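Local atomic coordinates of 6-O-methylguanine DNA methyltransferase (Enterococcus faecalis, PDB entry 2B6C), a protein that is of unknown function but, as an AlkD-like protein built of paired helices, probably takes part in the repair of alkylated DNA. Residues 17-22 with 27-32; 35-40 with 75-80; 62-67 with 108-113; 70-75 with 99-104. All blocks are in the same frame, centred on the assembly; numbering follows the deposited sequence.

Contact 1 of 4, residues 17-22 with 27-32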
# COMPACT_ATOMS: atom_id res chain seq x y z
N ALA B 17 9.92 -30.44 12.93
CA ALA B 17 9.21 -31.71 13.09
C ALA B 17 7.74 -31.50 13.38
O ALA B 17 6.90 -32.22 12.84
CB ALA B 17 9.84 -32.53 14.21
N LYS B 18 7.43 -30.53 14.25
CA LYS B 18 6.04 -30.21 14.60
C LYS B 18 5.26 -29.58 13.48
O LYS B 18 4.12 -29.94 13.27
CB LYS B 18 5.96 -29.28 15.82
CG LYS B 18 6.45 -29.94 17.11
CD LYS B 18 6.65 -28.91 18.21
CE LYS B 18 6.87 -29.65 19.54
NZ LYS B 18 7.51 -28.75 20.55
N MSE B 19 5.88 -28.63 12.77
CA MSE B 19 5.25 -28.00 11.61
C MSE B 19 5.02 -28.99 10.48
O MSE B 19 3.96 -28.99 9.83
CB MSE B 19 6.09 -26.82 11.12
CG MSE B 19 6.09 -25.67 12.10
SE MSE B 19 7.37 -24.26 11.63
CE MSE B 19 6.23 -23.38 10.17
N SER B 20 6.01 -29.86 10.27
CA SER B 20 5.91 -30.89 9.26
C SER B 20 4.76 -31.84 9.55
O SER B 20 3.99 -32.16 8.65
CB SER B 20 7.20 -31.69 9.20
OG SER B 20 7.05 -32.70 8.23
N ALA B 21 4.65 -32.28 10.81
CA ALA B 21 3.61 -33.23 11.24
C ALA B 21 2.21 -32.68 11.02
O ALA B 21 1.29 -33.38 10.58
CB ALA B 21 3.84 -33.62 12.75
N TYR B 22 2.07 -31.38 11.28
CA TYR B 22 0.82 -30.69 11.14
C TYR B 22 0.29 -30.65 9.69
O TYR B 22 -0.94 -30.67 9.44
CB TYR B 22 1.02 -29.31 11.74
CG TYR B 22 -0.17 -28.41 11.69
CD1 TYR B 22 -0.17 -27.29 10.87
CD2 TYR B 22 -1.30 -28.69 12.48
CE1 TYR B 22 -1.27 -26.43 10.83
CE2 TYR B 22 -2.42 -27.85 12.45
CZ TYR B 22 -2.38 -26.72 11.62
OH TYR B 22 -3.46 -25.87 11.56
N PHE B 27 5.87 -32.07 3.44
CA PHE B 27 6.78 -30.98 3.12
C PHE B 27 7.94 -31.06 4.05
O PHE B 27 7.80 -31.53 5.19
CB PHE B 27 6.12 -29.60 3.29
CG PHE B 27 4.91 -29.41 2.43
CD1 PHE B 27 3.63 -29.45 2.99
CD2 PHE B 27 5.05 -29.17 1.05
CE1 PHE B 27 2.47 -29.29 2.18
CE2 PHE B 27 3.91 -29.02 0.23
CZ PHE B 27 2.61 -29.10 0.80
N VAL B 28 9.08 -30.56 3.58
CA VAL B 28 10.24 -30.32 4.44
C VAL B 28 10.08 -28.89 5.04
O VAL B 28 9.78 -27.93 4.30
CB VAL B 28 11.59 -30.54 3.67
CG1 VAL B 28 12.85 -30.33 4.57
CG2 VAL B 28 11.63 -31.94 3.08
N PHE B 29 10.26 -28.76 6.36
CA PHE B 29 10.24 -27.45 7.00
C PHE B 29 11.61 -27.04 7.52
O PHE B 29 12.43 -27.91 7.89
CB PHE B 29 9.23 -27.42 8.17
CG PHE B 29 7.81 -27.17 7.73
CD1 PHE B 29 7.03 -28.21 7.24
CD2 PHE B 29 7.28 -25.87 7.77
CE1 PHE B 29 5.68 -27.96 6.79
CE2 PHE B 29 5.96 -25.61 7.34
CZ PHE B 29 5.16 -26.66 6.88
N ALA B 30 11.85 -25.74 7.59
CA ALA B 30 13.05 -25.25 8.25
C ALA B 30 12.78 -25.18 9.76
O ALA B 30 13.68 -25.34 10.55
CB ALA B 30 13.47 -23.88 7.70
N GLY B 31 11.53 -24.94 10.13
CA GLY B 31 11.15 -24.78 11.52
C GLY B 31 11.07 -23.33 11.95
O GLY B 31 11.50 -22.98 13.04
N ILE B 32 10.47 -22.50 11.08
CA ILE B 32 10.30 -21.07 11.33
C ILE B 32 8.82 -20.71 11.37
O ILE B 32 8.21 -20.52 10.31
CB ILE B 32 10.94 -20.21 10.20
CG1 ILE B 32 12.34 -20.71 9.83
CG2 ILE B 32 10.97 -18.72 10.63
CD1 ILE B 32 13.38 -20.55 10.93
O HOH W 1 4.93 -31.61 6.19
O HOH W 2 8.21 -34.17 5.84

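Contact 2 of 4, residues 35-40 with 75-80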
# COMPACT_ATOMS: atom_id res chain seq x y z
N PRO B 35 5.06 -15.80 12.70
CA PRO B 35 5.49 -14.49 13.22
C PRO B 35 6.99 -14.29 13.12
O PRO B 35 7.42 -13.21 12.75
CB PRO B 35 5.00 -14.49 14.68
CG PRO B 35 3.90 -15.54 14.72
CD PRO B 35 4.35 -16.58 13.72
N GLU B 36 7.77 -15.32 13.39
CA GLU B 36 9.21 -15.22 13.24
C GLU B 36 9.61 -15.05 11.77
O GLU B 36 10.47 -14.24 11.46
CB GLU B 36 9.88 -16.42 13.89
CG GLU B 36 9.82 -16.35 15.41
CD GLU B 36 9.10 -17.53 16.03
OE1 GLU B 36 9.78 -18.37 16.67
OE2 GLU B 36 7.86 -17.60 15.86
N ARG B 37 8.94 -15.79 10.87
CA ARG B 37 9.24 -15.72 9.43
C ARG B 37 8.99 -14.31 8.88
O ARG B 37 9.77 -13.82 8.07
CB ARG B 37 8.42 -16.75 8.64
CG ARG B 37 8.85 -16.93 7.18
CD ARG B 37 7.73 -17.56 6.31
NE ARG B 37 6.67 -16.58 5.98
CZ ARG B 37 5.39 -16.67 6.36
NH1 ARG B 37 4.53 -15.74 5.98
NH2 ARG B 37 4.95 -17.69 7.09
N GLN B 38 7.91 -13.70 9.35
CA GLN B 38 7.50 -12.38 8.94
C GLN B 38 8.49 -11.32 9.41
O GLN B 38 8.86 -10.44 8.65
CB GLN B 38 6.09 -12.09 9.41
CG GLN B 38 5.03 -12.90 8.62
CD GLN B 38 3.67 -13.01 9.34
OE1 GLN B 38 3.38 -12.24 10.27
NE2 GLN B 38 2.84 -13.98 8.92
N ALA B 39 8.98 -11.45 10.64
CA ALA B 39 10.01 -10.55 11.14
C ALA B 39 11.33 -10.75 10.40
O ALA B 39 12.06 -9.78 10.16
CB ALA B 39 10.19 -10.71 12.69
N LEU B 40 11.65 -11.99 10.03
CA LEU B 40 12.93 -12.30 9.39
C LEU B 40 12.96 -11.90 7.91
O LEU B 40 14.02 -11.62 7.34
CB LEU B 40 13.25 -13.79 9.54
CG LEU B 40 13.29 -14.41 10.96
CD1 LEU B 40 13.64 -15.88 10.86
CD2 LEU B 40 14.24 -13.69 11.92
N ALA B 75 7.78 -16.69 -0.99
CA ALA B 75 7.34 -16.41 -2.36
C ALA B 75 5.95 -15.74 -2.46
O ALA B 75 5.77 -14.75 -3.18
CB ALA B 75 7.37 -17.68 -3.23
N ILE B 76 4.97 -16.29 -1.75
CA ILE B 76 3.59 -15.76 -1.82
C ILE B 76 3.51 -14.38 -1.15
O ILE B 76 2.77 -13.50 -1.62
CB ILE B 76 2.54 -16.76 -1.23
CG1 ILE B 76 2.67 -18.10 -1.98
CG2 ILE B 76 1.12 -16.17 -1.40
CD1 ILE B 76 1.89 -19.32 -1.40
N ASP B 77 4.29 -14.17 -0.08
CA ASP B 77 4.39 -12.84 0.55
C ASP B 77 4.98 -11.82 -0.43
O ASP B 77 4.57 -10.68 -0.45
CB ASP B 77 5.24 -12.86 1.84
CG ASP B 77 4.45 -13.33 3.06
OD1 ASP B 77 3.19 -13.41 3.01
OD2 ASP B 77 5.11 -13.62 4.08
N LEU B 78 5.95 -12.23 -1.24
CA LEU B 78 6.50 -11.33 -2.26
C LEU B 78 5.44 -10.86 -3.26
O LEU B 78 5.39 -9.68 -3.64
CB LEU B 78 7.68 -11.97 -3.02
CG LEU B 78 8.97 -12.07 -2.22
CD1 LEU B 78 9.95 -13.02 -2.91
CD2 LEU B 78 9.62 -10.70 -2.07
N ALA B 79 4.59 -11.80 -3.66
CA ALA B 79 3.50 -11.53 -4.55
C ALA B 79 2.45 -10.68 -3.86
O ALA B 79 2.00 -9.66 -4.39
CB ALA B 79 2.90 -12.87 -5.07
N LEU B 80 2.06 -11.07 -2.65
CA LEU B 80 1.08 -10.32 -1.88
C LEU B 80 1.50 -8.85 -1.63
O LEU B 80 0.69 -7.94 -1.75
CB LEU B 80 0.87 -10.99 -0.53
CG LEU B 80 -0.32 -11.92 -0.42
CD1 LEU B 80 -0.01 -12.86 0.75
CD2 LEU B 80 -1.56 -11.03 -0.15
O HOH W 3 7.86 -14.26 4.58

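Contact 3 of 4, residues 62-67 with 108-113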
# COMPACT_ATOMS: atom_id res chain seq x y z
N ALA B 62 12.29 -18.40 -7.80
CA ALA B 62 13.39 -19.02 -7.02
C ALA B 62 13.02 -19.40 -5.58
O ALA B 62 13.33 -20.52 -5.16
CB ALA B 62 14.67 -18.17 -7.06
N TYR B 63 12.33 -18.54 -4.83
CA TYR B 63 11.87 -18.91 -3.48
C TYR B 63 10.86 -20.07 -3.50
O TYR B 63 10.87 -20.94 -2.62
CB TYR B 63 11.30 -17.70 -2.72
CG TYR B 63 12.38 -16.79 -2.17
CD1 TYR B 63 13.08 -17.12 -1.02
CD2 TYR B 63 12.69 -15.59 -2.81
CE1 TYR B 63 14.09 -16.30 -0.53
CE2 TYR B 63 13.68 -14.77 -2.34
CZ TYR B 63 14.39 -15.13 -1.20
OH TYR B 63 15.38 -14.30 -0.72
N TYR B 64 9.98 -20.09 -4.50
CA TYR B 64 8.95 -21.13 -4.55
C TYR B 64 9.59 -22.48 -4.79
O TYR B 64 9.14 -23.49 -4.28
CB TYR B 64 7.91 -20.83 -5.64
CG TYR B 64 6.56 -21.44 -5.33
CD1 TYR B 64 5.67 -20.79 -4.47
CD2 TYR B 64 6.19 -22.69 -5.84
CE1 TYR B 64 4.45 -21.35 -4.16
CE2 TYR B 64 4.93 -23.29 -5.52
CZ TYR B 64 4.08 -22.60 -4.70
OH TYR B 64 2.84 -23.13 -4.35
N GLN B 65 10.70 -22.50 -5.52
CA GLN B 65 11.33 -23.77 -5.85
C GLN B 65 12.37 -24.24 -4.79
O GLN B 65 12.88 -25.34 -4.90
CB GLN B 65 11.88 -23.74 -7.28
CG GLN B 65 10.85 -23.31 -8.39
CD GLN B 65 9.50 -24.12 -8.41
OE1 GLN B 65 9.43 -25.29 -7.98
NE2 GLN B 65 8.43 -23.48 -8.93
N LYS B 66 12.63 -23.43 -3.76
CA LYS B 66 13.48 -23.87 -2.66
C LYS B 66 12.77 -25.00 -1.88
O LYS B 66 11.55 -25.11 -1.92
CB LYS B 66 13.85 -22.68 -1.74
CG LYS B 66 14.88 -21.73 -2.36
CD LYS B 66 15.24 -20.48 -1.53
CE LYS B 66 16.18 -20.80 -0.34
NZ LYS B 66 17.56 -21.40 -0.68
N THR B 67 13.55 -25.80 -1.15
CA THR B 67 13.07 -27.02 -0.55
C THR B 67 12.09 -26.83 0.58
O THR B 67 11.02 -27.44 0.59
CB THR B 67 14.26 -27.87 -0.05
OG1 THR B 67 14.97 -28.33 -1.19
CG2 THR B 67 13.78 -29.10 0.76
N ASP B 108 -4.53 -21.46 0.19
CA ASP B 108 -5.24 -20.40 0.89
C ASP B 108 -4.41 -19.12 0.88
O ASP B 108 -4.96 -18.04 0.79
CB ASP B 108 -5.61 -20.80 2.34
CG ASP B 108 -6.67 -21.90 2.40
OD1 ASP B 108 -7.31 -22.22 1.37
OD2 ASP B 108 -6.89 -22.45 3.52
N ALA B 109 -3.08 -19.23 1.02
CA ALA B 109 -2.21 -18.04 0.81
C ALA B 109 -2.32 -17.50 -0.62
O ALA B 109 -2.46 -16.29 -0.81
CB ALA B 109 -0.76 -18.32 1.19
N TRP B 110 -2.27 -18.37 -1.65
CA TRP B 110 -2.53 -17.91 -3.04
C TRP B 110 -3.93 -17.28 -3.21
O TRP B 110 -4.07 -16.28 -3.91
CB TRP B 110 -2.38 -19.03 -4.09
CG TRP B 110 -0.96 -19.36 -4.41
CD1 TRP B 110 -0.33 -20.58 -4.25
CD2 TRP B 110 0.03 -18.47 -4.96
NE1 TRP B 110 0.98 -20.49 -4.66
CE2 TRP B 110 1.23 -19.21 -5.11
CE3 TRP B 110 0.00 -17.11 -5.36
CZ2 TRP B 110 2.41 -18.64 -5.60
CZ3 TRP B 110 1.18 -16.54 -5.88
CH2 TRP B 110 2.38 -17.32 -5.99
N ARG B 111 -4.93 -17.87 -2.56
CA ARG B 111 -6.29 -17.38 -2.66
C ARG B 111 -6.37 -15.93 -2.16
O ARG B 111 -7.02 -15.07 -2.80
CB ARG B 111 -7.28 -18.28 -1.90
CG ARG B 111 -8.73 -17.69 -1.86
CD ARG B 111 -8.95 -16.87 -0.58
NE ARG B 111 -8.92 -17.78 0.57
CZ ARG B 111 -8.77 -17.39 1.83
NH1 ARG B 111 -8.65 -16.10 2.10
NH2 ARG B 111 -8.77 -18.28 2.81
N LYS B 112 -5.69 -15.68 -1.04
CA LYS B 112 -5.54 -14.32 -0.50
C LYS B 112 -4.89 -13.36 -1.47
O LYS B 112 -5.34 -12.25 -1.59
CB LYS B 112 -4.76 -14.33 0.83
CG LYS B 112 -5.59 -14.82 1.95
CD LYS B 112 -4.77 -15.08 3.24
CE LYS B 112 -5.34 -16.27 4.03
NZ LYS B 112 -4.99 -16.23 5.49
N PHE B 113 -3.85 -13.80 -2.18
CA PHE B 113 -3.29 -13.00 -3.26
C PHE B 113 -4.31 -12.65 -4.36
O PHE B 113 -4.44 -11.47 -4.73
CB PHE B 113 -2.04 -13.67 -3.86
CG PHE B 113 -1.55 -13.01 -5.10
CD1 PHE B 113 -0.87 -11.78 -5.02
CD2 PHE B 113 -1.79 -13.58 -6.34
CE1 PHE B 113 -0.40 -11.16 -6.18
CE2 PHE B 113 -1.35 -12.98 -7.49
CZ PHE B 113 -0.63 -11.76 -7.42

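Contact 4 of 4, residues 70-75 with 99-104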
# COMPACT_ATOMS: atom_id res chain seq x y z
N GLU B 70 8.69 -22.92 4.22
CA GLU B 70 8.64 -21.48 4.55
C GLU B 70 9.08 -20.57 3.37
O GLU B 70 8.66 -19.42 3.28
CB GLU B 70 9.44 -21.21 5.83
CG GLU B 70 8.91 -21.97 7.05
CD GLU B 70 9.68 -23.25 7.34
OE1 GLU B 70 10.14 -23.93 6.40
OE2 GLU B 70 9.83 -23.59 8.52
N TYR B 71 9.89 -21.10 2.46
CA TYR B 71 10.26 -20.37 1.25
C TYR B 71 9.11 -20.20 0.27
O TYR B 71 9.08 -19.21 -0.46
CB TYR B 71 11.44 -21.02 0.57
CG TYR B 71 12.70 -20.92 1.42
CD1 TYR B 71 13.28 -19.66 1.72
CD2 TYR B 71 13.31 -22.07 1.92
CE1 TYR B 71 14.44 -19.57 2.49
CE2 TYR B 71 14.46 -21.98 2.72
CZ TYR B 71 15.02 -20.73 2.99
OH TYR B 71 16.15 -20.68 3.77
N GLN B 72 8.16 -21.15 0.25
CA GLN B 72 6.92 -20.93 -0.55
C GLN B 72 6.10 -19.82 0.08
O GLN B 72 5.50 -19.02 -0.64
CB GLN B 72 6.04 -22.19 -0.72
CG GLN B 72 6.57 -23.22 -1.68
CD GLN B 72 7.55 -24.16 -1.06
OE1 GLN B 72 8.77 -24.01 -1.23
NE2 GLN B 72 7.05 -25.16 -0.35
N TYR B 73 6.12 -19.75 1.41
CA TYR B 73 5.38 -18.70 2.13
C TYR B 73 6.02 -17.35 1.85
O TYR B 73 5.30 -16.36 1.70
CB TYR B 73 5.36 -18.92 3.65
CG TYR B 73 4.76 -20.22 4.14
CD1 TYR B 73 3.81 -20.93 3.39
CD2 TYR B 73 5.11 -20.73 5.43
CE1 TYR B 73 3.26 -22.11 3.85
CE2 TYR B 73 4.57 -21.92 5.91
CZ TYR B 73 3.63 -22.60 5.12
OH TYR B 73 3.06 -23.76 5.60
N VAL B 74 7.36 -17.33 1.81
CA VAL B 74 8.12 -16.16 1.37
C VAL B 74 7.76 -15.75 -0.05
O VAL B 74 7.44 -14.58 -0.28
CB VAL B 74 9.67 -16.30 1.55
CG1 VAL B 74 10.39 -15.10 0.89
CG2 VAL B 74 10.01 -16.42 3.01
N ALA B 75 7.78 -16.69 -0.99
CA ALA B 75 7.34 -16.41 -2.36
C ALA B 75 5.95 -15.74 -2.46
O ALA B 75 5.77 -14.75 -3.18
CB ALA B 75 7.37 -17.68 -3.23
N PRO B 99 -1.66 -25.15 -8.17
CA PRO B 99 -1.48 -26.59 -8.06
C PRO B 99 -0.05 -27.07 -7.70
O PRO B 99 0.11 -28.25 -7.31
CB PRO B 99 -1.84 -27.13 -9.47
CG PRO B 99 -2.08 -25.99 -10.33
CD PRO B 99 -1.82 -24.72 -9.58
N GLN B 100 0.97 -26.20 -7.81
CA GLN B 100 2.34 -26.58 -7.43
C GLN B 100 2.59 -26.55 -5.92
O GLN B 100 2.28 -25.55 -5.25
CB GLN B 100 3.40 -25.71 -8.10
CG GLN B 100 3.36 -25.59 -9.61
CD GLN B 100 4.47 -24.64 -10.08
OE1 GLN B 100 5.63 -24.75 -9.66
NE2 GLN B 100 4.13 -23.69 -10.94
N LYS B 101 3.16 -27.66 -5.40
CA LYS B 101 3.44 -27.83 -3.98
C LYS B 101 2.16 -27.49 -3.16
O LYS B 101 2.23 -26.77 -2.17
CB LYS B 101 4.64 -26.97 -3.53
CG LYS B 101 5.83 -27.02 -4.48
CD LYS B 101 7.04 -26.34 -3.86
CE LYS B 101 8.36 -26.73 -4.50
NZ LYS B 101 9.45 -26.31 -3.58
N ALA B 102 1.03 -28.00 -3.60
CA ALA B 102 -0.27 -27.58 -3.12
C ALA B 102 -0.73 -28.33 -1.89
O ALA B 102 -0.70 -29.58 -1.84
CB ALA B 102 -1.32 -27.74 -4.22
N TRP B 103 -1.18 -27.54 -0.91
CA TRP B 103 -1.88 -28.07 0.26
C TRP B 103 -2.67 -26.87 0.76
O TRP B 103 -2.52 -25.79 0.20
CB TRP B 103 -0.86 -28.57 1.31
CG TRP B 103 -1.45 -29.38 2.44
CD1 TRP B 103 -1.39 -29.10 3.77
CD2 TRP B 103 -2.17 -30.63 2.32
NE1 TRP B 103 -2.02 -30.09 4.50
CE2 TRP B 103 -2.48 -31.05 3.63
CE3 TRP B 103 -2.53 -31.45 1.23
CZ2 TRP B 103 -3.17 -32.24 3.89
CZ3 TRP B 103 -3.22 -32.64 1.50
CH2 TRP B 103 -3.54 -33.01 2.82
N TRP B 104 -3.49 -27.00 1.81
CA TRP B 104 -4.38 -25.87 2.14
C TRP B 104 -3.59 -24.61 2.54
O TRP B 104 -4.05 -23.49 2.36
CB TRP B 104 -5.40 -26.28 3.22
CG TRP B 104 -4.75 -26.63 4.56
CD1 TRP B 104 -4.46 -27.89 5.03
CD2 TRP B 104 -4.30 -25.72 5.56
NE1 TRP B 104 -3.86 -27.81 6.26
CE2 TRP B 104 -3.75 -26.50 6.62
CE3 TRP B 104 -4.34 -24.31 5.70
CZ2 TRP B 104 -3.23 -25.92 7.78
CZ3 TRP B 104 -3.78 -23.74 6.85
CH2 TRP B 104 -3.24 -24.55 7.88

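Contact 1 of 4, residues 17-22 with 27-32
F27 O and S20 OG are joined through water 2, which donates to F27 O at 2.7 Å and lies 3.0 Å from S20 OG. The serine hydroxyl is also hydrogen-bonded to a bound glycerol, probably from the crystallisation liquor. Beside this bridge runs a second one made by backbone atoms: water 1 donates to S20 O at 2.7 Å and accepts from F27 N at 2.9 Å. Water 1 also sits at the edge of the F29 ring, in its plane, so the polar and apolar halves of the contact meet there.

The apolar half is carried by selenomethionine M19 and F29, whose side chains cross at about a right angle. M19 CB lies over one face of the ring, 3.9 Å from its centroid and 18° off the normal, which meets the geometry of a CH-pi contact. Beyond it the chain bends at the selenium (chi3 79°), and this turn brings CE back to within 3.6 Å of F29 CE2. The selenium sits oblique to the ring, in a Met-aromatic contact, and packs 3.8 Å from G31 CA. G31 itself has a positive phi, 97°, where the loop turns toward I32.

The contact ties the end of helix 13-22 to the loop that follows it. Helix 69-81 packs against that loop, with R69, E70 and Y73 touching F29 and the E70 carboxylate holding the backbone N-H groups of A30, G31 and I32, while I32 leans on R37 and L40 of helix 34-48.

Contact 2 of 4, residues 35-40 with 75-80
R37 and D77 reach for each other from opposite directions across the gap between two helices, and their charged ends meet with the guanidinium and carboxylate planes turned 42° apart. One amino group does the work: R37 NH1 donates to D77 OD2 at 2.9 Å with an N-H...O angle of 168°, a nearly straight hydrogen bond that is part of a salt bridge. OD2 lies in the guanidinium plane, at its edge. On the aspartate, the nitrogen comes to the syn side of OD2 but is tilted 28° out of the carboxylate plane.

Water 3 closes a second path at the same edge. It accepts from R37 NE at 3.0 Å and donates to D77 OD2 at 2.9 Å, so this one carboxylate oxygen is gripped twice. The arginine gets there by a bend at chi3, which swings the guanidinium across toward the aspartate.

Both segments are helical, and the salt bridge links helix 34-48 to helix 69-81 within an all-helical fold, consistent with the HEAT-like solenoid of AlkD relatives. Little surface is buried directly between the segments, 71 Å², so the link is polar rather than a packed interface.

Around it, R37 also touches F9 and I32, and D77 lies against L45 of helix 34-48. On another face of helix 69-81, I76 packs on A109 and W110 of helix 104-120.

Contact 3 of 4, residues 62-67 with 108-113
Y64, in the last turns of helix 53-65, sends its ring across to W110 of helix 104-120. Its CG stands anti to the backbone N (chi1 -153°), which carries the phenol away from its own helix to the indole. Along the ring, CD1 passes W110 CZ2 at 4.1 Å, and CE1 comes closer to that carbon, at 3.7 Å. The two ring systems are neither stacked nor edge-to-face: the tyrosine ring and the indole's five-membered ring have centroids 5.7 Å apart and planes at 44°. At the end of the ring, W110 NE1 donates to Y64 OH at 3.2 Å. The N-H...O angle is 169° and the oxygen lies in the indole plane, so the bond is long but straight. Next in sequence, Q65 turns NE2 to Q100 OE1 of the loop before helix 104-120.

Y97 meets both aromatic rings, while I76 of helix 69-81 packs on the indole.

Y64 OH has a stronger partner in Q100 O. Since that carbonyl can only accept, the phenol gives its proton there while receiving the indole N-H, and two buried polar groups are satisfied inside an aromatic cluster.

Contact 4 of 4, residues 70-75 with 99-104
Q72 and K101 bury nearly equal areas, 47 and 48 Å², and between them account for the whole contact. Their side chains cross at about a right angle. Q72 bends at chi2 (85°), which lays its amide across the path of the lysine, while K101 is extended beyond CG. K101 CD does most of the touching: it is 3.6 Å from Q72 CD and 3.8 Å from Q72 CG, so the middle of the lysine chain passes over the amide carbon and the methylene next to it. K101 NZ lies near the amide too, 3.8 Å from Q72 CD, but the orientation of that amide is uncertain and assigning a bond to its atoms would not be safe.

The stronger hold on the ammonium group is Y64 O, near the C-terminal end of helix 53-65, with which K101 NZ forms a hydrogen bond. A positive charge there would probably be favoured by the helix dipole. The backbone of K101 is fixed as well, since its carbonyl oxygen accepts from R69 NH1 and S106 OG. Its phi and psi, 49° and 46°, fall in the left-handed helical region, marking a turn in the chain ahead of helix 104-120, whose N-cap position is held by W103.

Q72 meanwhile packs on Y64, so its helix, 69-81, is fitted against helix 53-65 on one hand and the incoming loop on the other. Successive helices packed side by side without strands, here with an interhelical loop closing against its neighbours, are consistent with the HEAT-like alpha-solenoid of AlkD-like proteins.

In the fold
Contacts 3 and 4 lie almost together, their centres about 4 Å apart: contact 4 is nested in the loop that contact 3 closes, and Y64 and K101 belong to both neighbourhoods. Contact 2 is about 10 Å from contact 3 and about 12 Å from contact 4, centre to centre, and shares helix 69-81 with the latter. Contact 1 lies further out, about 13 Å from contact 4, and is joined to it by E70, whose OE2 is 2.7 Å from G31 N. I32 of contact 1 touches R37 of contact 2. No active site is established here; glycerol bonds to S20 of contact 1 and to T67 of contact 3.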